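Local coordinates for protein D-isomer specific 2-hydroxyacid dehydrogenase NAD-binding (Xanthobacter autotrophicus, PDB 4XA8) that binds NADPH and probably works as a nicotinamide-dependent oxidoreductase of the D-isomer specific 2-hydroxyacid dehydrogenase family, at residues V204-T209 with G236-E241; G227-N232 with I253-L258. All blocks are in the same frame, centred on the assembly; numbering follows the deposited sequence.

Contact 1: residues V204-T209 with G236-E241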
# COMPACT_ATOMS: atom_id res chain seq x y z
N VAL A 204 7.06 -10.40 -9.40
CA VAL A 204 7.54 -10.62 -10.78
C VAL A 204 7.69 -9.27 -11.52
O VAL A 204 6.68 -8.56 -11.77
CB VAL A 204 6.58 -11.47 -11.59
CG1 VAL A 204 7.18 -11.76 -12.98
CG2 VAL A 204 6.28 -12.78 -10.88
N MET A 205 8.91 -8.92 -11.88
CA MET A 205 9.24 -7.69 -12.58
C MET A 205 10.24 -7.97 -13.74
O MET A 205 11.13 -7.15 -14.01
CB MET A 205 9.85 -6.65 -11.64
CG MET A 205 9.00 -6.41 -10.43
SD MET A 205 9.60 -5.00 -9.46
CE MET A 205 9.20 -3.68 -10.57
N LEU A 206 10.09 -9.11 -14.40
CA LEU A 206 11.02 -9.47 -15.48
C LEU A 206 10.56 -8.88 -16.79
O LEU A 206 9.41 -8.99 -17.13
CB LEU A 206 11.04 -10.98 -15.65
CG LEU A 206 11.88 -11.72 -14.66
CD1 LEU A 206 11.43 -13.16 -14.67
CD2 LEU A 206 13.35 -11.57 -15.02
N PRO A 207 11.44 -8.25 -17.55
CA PRO A 207 10.99 -7.97 -18.93
C PRO A 207 10.69 -9.26 -19.69
O PRO A 207 11.35 -10.28 -19.42
CB PRO A 207 12.19 -7.25 -19.57
CG PRO A 207 13.37 -7.64 -18.74
CD PRO A 207 12.88 -8.00 -17.36
N LEU A 208 9.71 -9.21 -20.63
CA LEU A 208 9.26 -10.40 -21.42
C LEU A 208 10.06 -10.64 -22.71
O LEU A 208 9.85 -9.98 -23.72
CB LEU A 208 7.74 -10.33 -21.77
CG LEU A 208 7.12 -11.40 -22.73
CD1 LEU A 208 7.22 -12.82 -22.19
CD2 LEU A 208 5.67 -11.10 -23.08
N THR A 209 10.92 -11.65 -22.68
CA THR A 209 11.75 -12.03 -23.85
C THR A 209 11.58 -13.54 -24.10
O THR A 209 11.00 -14.24 -23.28
CB THR A 209 13.24 -11.72 -23.58
OG1 THR A 209 13.81 -12.78 -22.82
CG2 THR A 209 13.38 -10.41 -22.80
N GLY A 236 1.76 -10.79 -18.37
CA GLY A 236 1.00 -12.01 -18.09
C GLY A 236 1.78 -13.29 -18.36
O GLY A 236 1.82 -14.15 -17.48
N PRO A 237 2.45 -13.37 -19.55
CA PRO A 237 3.08 -14.61 -20.02
C PRO A 237 4.52 -14.91 -19.53
O PRO A 237 5.05 -15.96 -19.89
CB PRO A 237 3.07 -14.43 -21.55
CG PRO A 237 3.32 -12.99 -21.72
CD PRO A 237 2.61 -12.30 -20.56
N VAL A 238 5.15 -14.02 -18.74
CA VAL A 238 6.33 -14.42 -17.94
C VAL A 238 5.86 -15.52 -17.00
O VAL A 238 6.62 -16.38 -16.57
CB VAL A 238 6.90 -13.23 -17.09
CG1 VAL A 238 7.78 -13.74 -15.97
CG2 VAL A 238 7.67 -12.28 -17.99
N VAL A 239 4.59 -15.44 -16.65
CA VAL A 239 3.97 -16.37 -15.76
C VAL A 239 3.04 -17.27 -16.56
O VAL A 239 2.30 -16.79 -17.42
CB VAL A 239 3.21 -15.62 -14.65
CG1 VAL A 239 2.48 -16.58 -13.75
CG2 VAL A 239 4.21 -14.82 -13.82
N ASP A 240 3.11 -18.57 -16.29
CA ASP A 240 2.13 -19.51 -16.85
C ASP A 240 0.82 -19.38 -16.08
O ASP A 240 0.75 -19.77 -14.93
CB ASP A 240 2.66 -20.95 -16.73
CG ASP A 240 1.83 -21.94 -17.48
OD1 ASP A 240 0.74 -22.32 -17.01
OD2 ASP A 240 2.27 -22.38 -18.55
N GLU A 241 -0.20 -18.80 -16.69
CA GLU A 241 -1.41 -18.44 -15.97
C GLU A 241 -2.14 -19.70 -15.47
O GLU A 241 -2.62 -19.72 -14.35
CB GLU A 241 -2.33 -17.58 -16.84
CG GLU A 241 -3.48 -16.90 -16.09
CD GLU A 241 -3.99 -15.63 -16.80
OE1 GLU A 241 -5.17 -15.62 -17.26
OE2 GLU A 241 -3.23 -14.64 -16.86

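Contact 2: residues G227-N232 with I253-L258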
# COMPACT_ATOMS: atom_id res chain seq x y z
N GLY A 227 2.26 -21.43 0.98
CA GLY A 227 1.76 -20.22 1.62
C GLY A 227 2.34 -18.92 1.11
O GLY A 227 2.04 -17.87 1.65
N ALA A 228 3.13 -18.97 0.04
CA ALA A 228 3.74 -17.81 -0.50
C ALA A 228 2.69 -16.85 -1.03
O ALA A 228 1.57 -17.23 -1.36
CB ALA A 228 4.73 -18.17 -1.63
N LYS A 229 3.08 -15.58 -1.08
CA LYS A 229 2.26 -14.50 -1.63
C LYS A 229 2.90 -13.97 -2.94
O LYS A 229 4.08 -13.70 -2.98
CB LYS A 229 2.10 -13.42 -0.58
CG LYS A 229 1.47 -14.04 0.68
CD LYS A 229 1.77 -13.33 1.96
CE LYS A 229 0.88 -13.82 3.12
NZ LYS A 229 0.17 -12.63 3.72
N PHE A 230 2.09 -13.88 -4.00
CA PHE A 230 2.59 -13.70 -5.37
C PHE A 230 2.03 -12.40 -5.98
O PHE A 230 0.82 -12.17 -5.99
CB PHE A 230 2.12 -14.91 -6.16
CG PHE A 230 2.69 -15.02 -7.54
CD1 PHE A 230 2.04 -14.43 -8.61
CD2 PHE A 230 3.84 -15.75 -7.78
CE1 PHE A 230 2.53 -14.54 -9.89
CE2 PHE A 230 4.33 -15.88 -9.08
CZ PHE A 230 3.68 -15.27 -10.13
N ILE A 231 2.93 -11.54 -6.49
CA ILE A 231 2.59 -10.27 -7.08
C ILE A 231 3.16 -10.26 -8.52
O ILE A 231 4.36 -10.51 -8.70
CB ILE A 231 3.22 -9.12 -6.32
CG1 ILE A 231 2.65 -9.07 -4.91
CG2 ILE A 231 3.02 -7.78 -7.04
CD1 ILE A 231 3.52 -8.29 -3.97
N ASN A 232 2.31 -9.98 -9.52
CA ASN A 232 2.77 -9.90 -10.95
C ASN A 232 2.50 -8.54 -11.53
O ASN A 232 1.34 -8.15 -11.65
CB ASN A 232 2.11 -10.92 -11.82
CG ASN A 232 2.81 -11.06 -13.16
OD1 ASN A 232 3.89 -10.51 -13.37
ND2 ASN A 232 2.18 -11.78 -14.08
N ILE A 253 0.09 -21.21 -3.26
CA ILE A 253 0.18 -19.78 -3.15
C ILE A 253 -1.04 -19.42 -2.37
O ILE A 253 -2.16 -19.77 -2.77
CB ILE A 253 0.22 -19.12 -4.54
CG1 ILE A 253 1.56 -19.45 -5.21
CG2 ILE A 253 0.12 -17.62 -4.45
CD1 ILE A 253 1.71 -18.97 -6.62
N ALA A 254 -0.83 -18.70 -1.27
CA ALA A 254 -1.91 -18.31 -0.37
C ALA A 254 -2.76 -17.13 -0.89
O ALA A 254 -4.01 -17.08 -0.65
CB ALA A 254 -1.35 -18.00 1.00
N GLU A 255 -2.11 -16.19 -1.54
CA GLU A 255 -2.76 -15.00 -2.05
C GLU A 255 -1.93 -14.33 -3.11
O GLU A 255 -0.73 -14.56 -3.21
CB GLU A 255 -3.13 -14.00 -0.89
CG GLU A 255 -2.09 -13.83 0.17
CD GLU A 255 -2.51 -12.96 1.37
OE1 GLU A 255 -1.90 -11.88 1.53
OE2 GLU A 255 -3.41 -13.34 2.16
N ALA A 256 -2.57 -13.50 -3.93
CA ALA A 256 -1.92 -12.87 -5.02
C ALA A 256 -2.53 -11.52 -5.35
O ALA A 256 -3.71 -11.23 -5.02
CB ALA A 256 -1.98 -13.77 -6.27
N THR A 257 -1.68 -10.71 -5.99
CA THR A 257 -2.03 -9.43 -6.54
C THR A 257 -1.47 -9.44 -7.99
O THR A 257 -0.26 -9.58 -8.22
CB THR A 257 -1.53 -8.20 -5.72
OG1 THR A 257 -2.04 -8.25 -4.36
CG2 THR A 257 -1.93 -6.91 -6.38
N LEU A 258 -2.39 -9.32 -8.96
CA LEU A 258 -2.07 -9.55 -10.38
C LEU A 258 -2.53 -8.32 -11.15
O LEU A 258 -3.72 -7.98 -11.11
CB LEU A 258 -2.76 -10.81 -10.89
CG LEU A 258 -2.47 -12.10 -10.11
CD1 LEU A 258 -3.39 -13.17 -10.66
CD2 LEU A 258 -1.00 -12.50 -10.20

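Contact 1: residues V204-T209 with G236-E241
The pyrrolidine ring of Pro237 receives the branched end of Leu208 at its CG corner. Leu208 CD2 presses on Pro237 CG at 3.3 Å, tighter than an ordinary van der Waals contact, and Leu208 CD1 lies 3.9 Å from the same CG; the two side chains cross at about a right angle. Leu208 has CG anti to the backbone N (chi1 173°), which sends CG toward the proline; both methyls then meet its CG. Beyond this pair the contact is a row of aliphatic branches. Val204 and Val238 meet tip to tip, with their CG1 atoms 3.6 Å apart. Leu206 reaches the same Val238 methyl, CD1 to CG1 3.9 Å, but from across. The other branch of Val238, CG2, lies 3.8 Å from Leu206 O, so its two methyls meet side chains and a backbone carbonyl of 204-209. Val204 CG2 adds a looser touch on Val239 CG2 at 4.1 Å. No hydrogen bond joins the two segments. Residues 236-238 form a short 3-10 turn closed by Val239 N to Gly236 O (3.2 Å), and Asp240 then caps helix 241-250 through Ala243 N. Two loops that follow neighbouring parallel strands thus pack together at the C-terminal edge of a Rossmann-type sheet, where dinucleotides bind; Val204 lies about 4 Å, side chain to side chain, from Ala234 of the NADPH site.

Contact 2: residues G227-N232 with I253-L258
Phe230 and its neighbours in 227-232 pair with 253-258 as adjacent parallel strands, the short axes 4.7 Å apart and 9° from parallel. Four backbone hydrogen bonds join them: Ala254 N to Ala228 O (2.8 Å), Phe230 N to Glu255 O (3.0 Å), Thr257 N to Phe230 O and Asn232 N to Thr257 O (both 2.9 Å). Between the pairs Ala228-Ile253 and Phe230-Ala256, strand 253-258 spends one residue more than its partner, a beta bulge. Ala254 there has helix-like angles, and the buried Glu255 N finds no partner. The charged pair lies on the other face from Phe230: Lys229 and Glu255 run side by side, and NZ forms a salt bridge with OE1 at 3.1 Å, the hydrogen bond within it weak. Glu255 CG stands between the backbone N and the carbonyl carbon (chi1 42°) and the chain extends beyond, bringing the carboxylate alongside Lys229. NZ also has a salt bridge to Asp121 and a hydrogen bond to His118 O; the His118 ring bonds Glu255 OE1 through ND1 and Thr257 OG1 through NE2. Apolar contacts gather at Phe230. Leu258 CD2 comes to the ring edge in its plane, 3.9 Å from CD1, and Ile253 CG2 sits 3.8 Å from Phe230 CB. Leu244 and Leu248 of helix 241-250 cover this side, completing the beta-alpha-beta unit; helix 103-119 packs on Ile231 and Thr257, and strand 201-204 flanks 228-232.

In the fold
The two contacts, their centres 14 Å apart, belong to consecutive units of one parallel sheet in which strands 201-204, 228-232 and 253-258 are neighbours. Val204 joins them: its N lies 2.8 Å from Ile231 O, a probable hydrogen bond, and its CG2 packs 3.7 Å from Phe230 CZ. Val239 CG2 meets Asn232 ND2, also at 3.7 Å, so loop 236-241 of contact 1 folds back on strand 228-232 of contact 2. Strand 228-232 leads directly into Val233 and Ala234, and strand 253-258 into Asp259, all NADPH-binding positions. Asn232 OD1 also accepts from Ala234 N, tying the strand end to the loop at the cofactor site.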